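PDB 7C6O: cobalamin biosynthesis protein CobN from Mycobacterium tuberculosis, which forms the large, catalytic subunit of cobaltochelatase, the enzyme that probably inserts cobalt into the corrin precursor of cobalamin at the cost of ATP. Local coordinates for residues L252-V257 and E316-I321; A260-G265 and N841-D846; Q725-A730 and G831-L836. One frame throughout, in Å; residues are numbered along the deposited sequence.

Contact 1: L252-V257 and E316-I321; sequences LAAGGV and EFDGRI
Asp-318 and Arg-320 reach across to the backbone of Leu-252 to Gly-255. The residues that meet lie in loops: two charged side chains of one grip backbone atoms of the other. Asp-318 has its CG anti to its own carbonyl carbon (chi1 -76°), and CB points toward the other loop. Its CG lies 3.4 Å from Ala-254 N. OD2 is the main acceptor, taking the N-H of Ala-254 through its syn lone pair. The distance from Ala-254 N to Asp-318 OD2 is 2.6 Å, and the bond is nearly straight at 171°. Asp-318 OD1 takes a weak bond from Gly-255 N at 3.1 Å. The carboxylate thus accepts two successive backbone N-H groups, those of Ala-254 and Gly-255. The CB of Ala-253 lies 3.8 Å from Asp-318 OD1. OD1 is also bonded by Trp-271 NE1.

Arg-320 runs extended beside it. Its NH2 donates to Leu-252 O at 2.9 Å, from above the carbonyl plane, and the CA of Ala-253 lies over one guanidinium face. NH1 adds a weak bond to the same oxygen and is bonded to Gln-285 OE1 and Val-251 O. NH2 also lies 3.4 Å from Asp-318 OD2. That pair is purely electrostatic, because the oxygen is well out of the guanidinium plane.

The contact ties the loop after strand 246-249 to the loop between helix 305-313 and strand 321-331. Arg-320 packs on Ile-283 of neighbouring strand 283-289, and Glu-316 packs on helix 595-604.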
loop_
_atom_site.group_PDB
_atom_site.type_symbol
_atom_site.label_atom_id
_atom_site.label_comp_id
_atom_site.label_asym_id
_atom_site.label_seq_id
_atom_site.Cartn_x
_atom_site.Cartn_y
_atom_site.Cartn_z
ATOM N N LEU A 252 19.377 2.333 -8.987
ATOM C CA LEU A 252 18.786 2.422 -7.660
ATOM C C LEU A 252 18.326 3.849 -7.362
ATOM O O LEU A 252 18.642 4.803 -8.078
ATOM C CB LEU A 252 19.786 1.959 -6.599
ATOM C CG LEU A 252 19.796 0.486 -6.178
ATOM C CD1 LEU A 252 19.415 -0.439 -7.319
ATOM C CD2 LEU A 252 21.170 0.120 -5.635
ATOM N N ALA A 253 17.574 3.987 -6.269
ATOM C CA ALA A 253 17.043 5.287 -5.875
ATOM C C ALA A 253 18.170 6.259 -5.542
ATOM O O ALA A 253 19.255 5.866 -5.105
ATOM C CB ALA A 253 16.108 5.143 -4.673
ATOM N N ALA A 254 17.895 7.548 -5.741
ATOM C CA ALA A 254 18.920 8.576 -5.644
ATOM C C ALA A 254 18.818 9.451 -4.401
ATOM O O ALA A 254 19.757 10.205 -4.122
ATOM C CB ALA A 254 18.876 9.479 -6.883
ATOM N N GLY A 255 17.718 9.375 -3.648
ATOM C CA GLY A 255 17.512 10.319 -2.561
ATOM C C GLY A 255 18.399 10.082 -1.352
ATOM O O GLY A 255 18.669 11.012 -0.583
ATOM N N GLY A 256 18.859 8.853 -1.159
ATOM C CA GLY A 256 19.666 8.549 0.006
ATOM C C GLY A 256 20.007 7.077 0.052
ATOM O O GLY A 256 19.777 6.337 -0.907
ATOM N N VAL A 257 20.558 6.658 1.190
ATOM C CA VAL A 257 20.985 5.280 1.394
ATOM C C VAL A 257 20.341 4.634 2.611
ATOM O O VAL A 257 20.582 3.450 2.861
ATOM C CB VAL A 257 22.521 5.173 1.489
ATOM C CG1 VAL A 257 23.169 5.639 0.196
ATOM C CG2 VAL A 257 23.044 5.963 2.682
ATOM N N GLU A 316 10.327 4.403 -4.972
ATOM C CA GLU A 316 9.148 5.230 -4.717
ATOM C C GLU A 316 9.473 6.430 -3.836
ATOM O O GLU A 316 8.789 7.459 -3.918
ATOM C CB GLU A 316 8.039 4.393 -4.071
ATOM C CG GLU A 316 7.344 3.439 -5.029
ATOM C CD GLU A 316 6.352 2.524 -4.332
ATOM O OE1 GLU A 316 6.385 2.432 -3.083
ATOM O OE2 GLU A 316 5.542 1.890 -5.038
ATOM N N PHE A 317 10.496 6.318 -2.980
ATOM C CA PHE A 317 10.899 7.456 -2.157
ATOM C C PHE A 317 11.351 8.630 -3.015
ATOM O O PHE A 317 11.271 9.784 -2.580
ATOM C CB PHE A 317 12.027 7.058 -1.200
ATOM C CG PHE A 317 11.578 6.282 0.014
ATOM C CD1 PHE A 317 10.896 5.081 -0.114
ATOM C CD2 PHE A 317 11.890 6.735 1.286
ATOM C CE1 PHE A 317 10.507 4.366 1.007
ATOM C CE2 PHE A 317 11.507 6.026 2.411
ATOM C CZ PHE A 317 10.813 4.839 2.271
ATOM N N ASP A 318 11.843 8.354 -4.228
ATOM C CA ASP A 318 12.262 9.390 -5.167
ATOM C C ASP A 318 11.105 10.020 -5.933
ATOM O O ASP A 318 11.325 11.009 -6.642
ATOM C CB ASP A 318 13.241 8.824 -6.198
ATOM C CG ASP A 318 14.638 8.617 -5.648
ATOM O OD1 ASP A 318 14.830 8.666 -4.415
ATOM O OD2 ASP A 318 15.548 8.401 -6.475
ATOM N N GLY A 319 9.898 9.469 -5.835
ATOM C CA GLY A 319 8.814 9.918 -6.690
ATOM C C GLY A 319 8.824 9.328 -8.082
ATOM O O GLY A 319 8.210 9.893 -8.992
ATOM N N ARG A 320 9.505 8.206 -8.279
ATOM C CA ARG A 320 9.549 7.567 -9.585
ATOM C C ARG A 320 8.244 6.833 -9.874
ATOM O O ARG A 320 7.569 6.338 -8.966
ATOM C CB ARG A 320 10.722 6.590 -9.662
ATOM C CG ARG A 320 12.084 7.255 -9.582
ATOM C CD ARG A 320 13.197 6.220 -9.561
ATOM N NE ARG A 320 14.511 6.838 -9.407
ATOM C CZ ARG A 320 15.653 6.162 -9.314
ATOM N NH1 ARG A 320 15.651 4.837 -9.364
ATOM N NH2 ARG A 320 16.799 6.813 -9.172
ATOM N N ILE A 321 7.893 6.775 -11.156
ATOM C CA ILE A 321 6.746 5.999 -11.616
ATOM C C ILE A 321 7.181 4.554 -11.821
ATOM O O ILE A 321 8.149 4.282 -12.542
ATOM C CB ILE A 321 6.179 6.595 -12.914
ATOM C CG1 ILE A 321 5.816 8.069 -12.717
ATOM C CG2 ILE A 321 4.980 5.799 -13.395
ATOM C CD1 ILE A 321 5.405 8.766 -13.998
#

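Contact 2: A260-G265 and N841-D846; sequences AAASAG and NFYSVD. With GOL (glycerol), chain D.
A small pocket holding a glycerol, probably from the crystallisation liquor, lies where Ala-260 and Ser-263 meet Val-845 and Asp-846. It is formed by the loop after strand 246-249 and the loop before helix 853-874. The direct hydrogen bond between the loops is made further along, by Tyr-843. CG of this tyrosine sits between the backbone N and the carbonyl carbon (chi1 56°), and the hydroxyl end reaches the other loop. Tyr-843 OH donates to Ala-262 O at 2.7 Å. The C=O...O angle is 160°, with the hydroxyl tilted from the carbonyl plane. Ala-262 O lies at the edge of the ring, in its plane. Next along, Ser-263 CB rests 3.3 Å from Ser-844 O.

The glycerol O3 lies between Ser-263 and Asp-846. Asp-846 N donates to O3 at 2.9 Å. Ser-263 OG is 3.0 Å from the same O3, and either hydroxyl could be the donor. Val-845 CB packs on glycerol C3 at 3.4 Å. Glycerol O1 makes a weak bond to Ala-260 O. The glycerol is also hydrogen-bonded to Ala-849 O.

Two waters complete the seam. One accepts from Ala-260 N and donates to Asp-846 OD2 at 2.9 Å. The other accepts from Ala-264 N and lies within bonding distance of Ser-844 O. Asp-846 OD2 also has a salt bridge with Arg-917, and its OD1 accepts from Lys-848 N.

One direct bond joins the loops; the other polar links in this crystal pass through water or glycerol. The glycerol suggests that this pocket can accept a hydroxyl-bearing group, although no natural ligand is identified here.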
loop_
_atom_site.group_PDB
_atom_site.type_symbol
_atom_site.label_atom_id
_atom_site.label_comp_id
_atom_site.label_asym_id
_atom_site.label_seq_id
_atom_site.Cartn_x
_atom_site.Cartn_y
_atom_site.Cartn_z
ATOM N N ALA A 260 14.803 3.723 5.639
ATOM C CA ALA A 260 14.091 3.509 6.895
ATOM C C ALA A 260 14.050 4.758 7.766
ATOM O O ALA A 260 13.168 4.874 8.620
ATOM C CB ALA A 260 14.729 2.358 7.675
ATOM N N ALA A 261 14.977 5.693 7.577
ATOM C CA ALA A 261 15.006 6.906 8.380
ATOM C C ALA A 261 14.269 8.067 7.726
ATOM O O ALA A 261 14.292 9.179 8.264
ATOM C CB ALA A 261 16.454 7.307 8.675
ATOM N N ALA A 262 13.611 7.838 6.587
ATOM C CA ALA A 262 13.000 8.912 5.813
ATOM C C ALA A 262 11.496 8.745 5.626
ATOM O O ALA A 262 10.895 9.505 4.857
ATOM C CB ALA A 262 13.677 9.025 4.444
ATOM N N SER A 263 10.871 7.784 6.296
ATOM C CA SER A 263 9.444 7.557 6.122
ATOM C C SER A 263 8.672 8.401 7.136
ATOM O O SER A 263 9.226 9.304 7.770
ATOM C CB SER A 263 9.129 6.064 6.221
ATOM O OG SER A 263 9.669 5.497 7.398
ATOM N N ALA A 264 7.375 8.126 7.287
ATOM C CA ALA A 264 6.522 8.933 8.153
ATOM C C ALA A 264 7.107 9.035 9.556
ATOM O O ALA A 264 7.499 8.030 10.156
ATOM C CB ALA A 264 5.116 8.336 8.212
ATOM N N GLY A 265 7.174 10.263 10.070
ATOM C CA GLY A 265 7.761 10.528 11.363
ATOM C C GLY A 265 9.267 10.662 11.370
ATOM O O GLY A 265 9.827 11.120 12.377
ATOM N N ASN A 841 2.899 12.581 -4.439
ATOM C CA ASN A 841 2.838 11.180 -4.863
ATOM C C ASN A 841 3.549 10.346 -3.804
ATOM O O ASN A 841 4.755 10.110 -3.881
ATOM C CB ASN A 841 3.471 11.022 -6.241
ATOM C CG ASN A 841 3.426 9.596 -6.747
ATOM O OD1 ASN A 841 2.670 8.768 -6.238
ATOM N ND2 ASN A 841 4.237 9.302 -7.759
ATOM N N PHE A 842 2.799 9.879 -2.805
ATOM C CA PHE A 842 3.460 9.448 -1.581
ATOM C C PHE A 842 4.200 8.122 -1.758
ATOM O O PHE A 842 3.918 7.324 -2.656
ATOM C CB PHE A 842 2.475 9.373 -0.395
ATOM C CG PHE A 842 1.316 8.392 -0.547
ATOM C CD1 PHE A 842 1.522 7.034 -0.746
ATOM C CD2 PHE A 842 0.012 8.837 -0.377
ATOM C CE1 PHE A 842 0.451 6.154 -0.840
ATOM C CE2 PHE A 842 -1.063 7.964 -0.463
ATOM C CZ PHE A 842 -0.846 6.625 -0.695
ATOM N N TYR A 843 5.192 7.919 -0.894
ATOM C CA TYR A 843 5.831 6.631 -0.679
ATOM C C TYR A 843 5.432 6.117 0.700
ATOM O O TYR A 843 4.703 6.778 1.445
ATOM C CB TYR A 843 7.351 6.742 -0.831
ATOM C CG TYR A 843 8.021 7.759 0.070
ATOM C CD1 TYR A 843 8.418 7.422 1.361
ATOM C CD2 TYR A 843 8.285 9.049 -0.377
ATOM C CE1 TYR A 843 9.043 8.344 2.184
ATOM C CE2 TYR A 843 8.914 9.977 0.439
ATOM C CZ TYR A 843 9.292 9.617 1.717
ATOM O OH TYR A 843 9.918 10.537 2.532
ATOM N N SER A 844 5.909 4.920 1.048
ATOM C CA SER A 844 5.497 4.300 2.298
ATOM C C SER A 844 6.733 4.017 3.138
ATOM O O SER A 844 7.290 4.939 3.750
ATOM C CB SER A 844 4.647 3.052 2.031
ATOM O OG SER A 844 5.310 2.146 1.168
ATOM N N VAL A 845 7.186 2.765 3.209
ATOM C CA VAL A 845 8.198 2.357 4.173
ATOM C C VAL A 845 9.240 1.480 3.495
ATOM O O VAL A 845 9.021 0.929 2.414
ATOM C CB VAL A 845 7.576 1.601 5.370
ATOM C CG1 VAL A 845 6.596 2.494 6.117
ATOM C CG2 VAL A 845 6.894 0.320 4.901
ATOM N N ASP A 846 10.388 1.368 4.147
ATOM C CA ASP A 846 11.372 0.354 3.799
ATOM C C ASP A 846 10.807 -0.991 4.228
ATOM O O ASP A 846 10.684 -1.238 5.436
ATOM C CB ASP A 846 12.709 0.643 4.493
ATOM C CG ASP A 846 13.772 -0.412 4.211
ATOM O OD1 ASP A 846 13.516 -1.362 3.443
ATOM O OD2 ASP A 846 14.882 -0.285 4.770
HETATM C C1 GOL D . 11.106 2.983 9.731
HETATM O O1 GOL D . 12.223 2.786 10.528
HETATM C C2 GOL D . 10.974 1.760 8.828
HETATM O O2 GOL D . 10.553 0.647 9.534
HETATM C C3 GOL D . 9.954 2.183 7.766
HETATM O O3 GOL D . 10.658 2.763 6.712
HETATM O O HOH W 1 16.994 1.565 5.482
HETATM O O HOH W 2 5.750 6.904 5.172
#

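Contact 3: Q725-A730 and G831-L836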
loop_
_atom_site.group_PDB
_atom_site.type_symbol
_atom_site.label_atom_id
_atom_site.label_comp_id
_atom_site.label_asym_id
_atom_site.label_seq_id
_atom_site.Cartn_x
_atom_site.Cartn_y
_atom_site.Cartn_z
ATOM N N GLN A 725 4.364 13.764 19.266
ATOM C CA GLN A 725 4.868 13.920 17.909
ATOM C C GLN A 725 6.124 13.091 17.685
ATOM O O GLN A 725 7.098 13.209 18.436
ATOM C CB GLN A 725 5.153 15.394 17.610
ATOM C CG GLN A 725 3.948 16.310 17.770
ATOM C CD GLN A 725 2.808 15.962 16.828
ATOM O OE1 GLN A 725 3.010 15.323 15.791
ATOM N NE2 GLN A 725 1.600 16.381 17.187
ATOM N N LEU A 726 6.089 12.247 16.658
ATOM C CA LEU A 726 7.297 11.673 16.079
ATOM C C LEU A 726 7.702 12.578 14.923
ATOM O O LEU A 726 7.050 12.587 13.873
ATOM C CB LEU A 726 7.059 10.239 15.608
ATOM C CG LEU A 726 8.262 9.519 14.994
ATOM C CD1 LEU A 726 9.377 9.344 16.020
ATOM C CD2 LEU A 726 7.845 8.175 14.425
ATOM N N PHE A 727 8.754 13.365 15.127
ATOM C CA PHE A 727 9.160 14.368 14.154
ATOM C C PHE A 727 10.676 14.362 14.053
ATOM O O PHE A 727 11.366 14.421 15.075
ATOM C CB PHE A 727 8.648 15.758 14.547
ATOM C CG PHE A 727 8.778 16.782 13.456
ATOM C CD1 PHE A 727 7.810 16.889 12.471
ATOM C CD2 PHE A 727 9.866 17.637 13.416
ATOM C CE1 PHE A 727 7.926 17.830 11.464
ATOM C CE2 PHE A 727 9.988 18.580 12.412
ATOM C CZ PHE A 727 9.016 18.677 11.436
ATOM N N GLY A 728 11.187 14.291 12.826
ATOM C CA GLY A 728 12.618 14.129 12.640
ATOM C C GLY A 728 13.170 12.891 13.306
ATOM O O GLY A 728 14.337 12.878 13.712
ATOM N N GLY A 729 12.354 11.848 13.438
ATOM C CA GLY A 729 12.774 10.636 14.111
ATOM C C GLY A 729 12.902 10.742 15.613
ATOM O O GLY A 729 13.438 9.820 16.234
ATOM N N ALA A 730 12.421 11.827 16.220
ATOM C CA ALA A 730 12.566 12.052 17.651
ATOM C C ALA A 730 11.208 12.326 18.288
ATOM O O ALA A 730 10.244 12.701 17.616
ATOM C CB ALA A 730 13.521 13.219 17.941
ATOM N N GLY A 831 0.633 11.477 15.296
ATOM C CA GLY A 831 1.930 12.066 15.570
ATOM C C GLY A 831 2.892 12.039 14.405
ATOM O O GLY A 831 4.108 11.990 14.615
ATOM N N LEU A 832 2.381 12.072 13.177
ATOM C CA LEU A 832 3.197 11.959 11.968
ATOM C C LEU A 832 2.925 13.173 11.081
ATOM O O LEU A 832 2.306 13.060 10.018
ATOM C CB LEU A 832 2.890 10.638 11.231
ATOM C CG LEU A 832 2.991 9.357 12.061
ATOM C CD1 LEU A 832 2.446 8.164 11.284
ATOM C CD2 LEU A 832 4.427 9.099 12.488
ATOM N N VAL A 833 3.402 14.342 11.518
ATOM C CA VAL A 833 3.080 15.577 10.811
ATOM C C VAL A 833 3.750 15.628 9.438
ATOM O O VAL A 833 3.237 16.279 8.519
ATOM C CB VAL A 833 3.449 16.787 11.695
ATOM C CG1 VAL A 833 3.490 18.084 10.892
ATOM C CG2 VAL A 833 2.445 16.924 12.835
ATOM N N ASN A 834 4.867 14.919 9.246
ATOM C CA ASN A 834 5.540 15.032 7.954
ATOM C C ASN A 834 4.809 14.307 6.821
ATOM O O ASN A 834 5.301 14.338 5.687
ATOM C CB ASN A 834 6.994 14.547 8.055
ATOM C CG ASN A 834 7.123 13.033 8.127
ATOM O OD1 ASN A 834 6.183 12.323 8.474
ATOM N ND2 ASN A 834 8.314 12.535 7.814
ATOM N N VAL A 835 3.657 13.674 7.072
ATOM C CA VAL A 835 2.833 13.218 5.955
ATOM C C VAL A 835 2.173 14.403 5.265
ATOM O O VAL A 835 1.703 14.280 4.127
ATOM C CB VAL A 835 1.772 12.189 6.398
ATOM C CG1 VAL A 835 2.423 11.034 7.149
ATOM C CG2 VAL A 835 0.671 12.852 7.232
ATOM N N LEU A 836 2.128 15.550 5.929
ATOM C CA LEU A 836 1.740 16.834 5.375
ATOM C C LEU A 836 2.982 17.573 4.882
ATOM O O LEU A 836 4.062 17.440 5.468
ATOM C CB LEU A 836 1.016 17.671 6.427
ATOM C CG LEU A 836 -0.098 16.946 7.192
ATOM C CD1 LEU A 836 -0.718 17.844 8.262
ATOM C CD2 LEU A 836 -1.163 16.438 6.229
HETATM O O HOH W 3 4.938 14.829 13.945
HETATM O O HOH W 4 6.662 13.608 11.301
#
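Leu-726 N donates to Gly-831 O at 2.9 Å, where the loop entering the type I' turn from Phe-727 to Ala-730 passes the peptide leading to the 3-10 segment 833-835. Gly-831 has positive phi, and its CA lies against the side chain of Gln-725.

That glutamine is bent at chi2 (-62°), which brings OE1 of its amide to the other segment. Its OE1 meets Gly-831 CA and Val-833 CG2, the latter at 3.4 Å. Its NE2 is bonded to Ile-720 O. Leu-726 and Leu-832 lie side by side and point the same way, with their CD2 atoms 4.0 Å apart. Phe-727 CD1 is 4.4 Å from Val-833 CB, which lies obliquely to the ring. On helix 784-801, Phe-792 meets the Phe-727 ring edge-to-face.

Two waters fill in the polar part. One accepts from Val-833 N and lies 2.7 Å from Gln-725 OE1, with Leu-726 O also near; it has more acceptors around it than protons to give. The second accepts from Asn-834 N and donates to Leu-726 O at 2.8 Å.

Leu-726 O and Gly-831 O are both acceptors, only 3.1 Å apart, and would be expected to repel each other. The second water gives a proton to Leu-726 O, and Leu-726 N gives one to Gly-831 O, which probably offsets this cost within a buried contact.

How the contacts relate
Contact 2 lies between the other two, its centre about 11 Å from the centre of each. Contacts 1 and 3 do not touch; their nearest atoms are about 9 Å apart. Contact 1 joins contact 2 through stacked rings, where Phe-317 CE2 approaches Tyr-843 CE1 to 3.4 Å. Contact 3 joins it through polar atoms. Gly-265 N lies 2.8 Å from Asn-834 OD1, and Gly-265 O lies 2.8 Å from Gly-729 N, both probable hydrogen bonds. Along the chain, the segments of contacts 1 and 2 alternate, while contact 3 is nested within the loop closed by contact 2. The glycerol belongs to contact 2. The sodium ion is bound elsewhere, at Asp-125 and Ser-127.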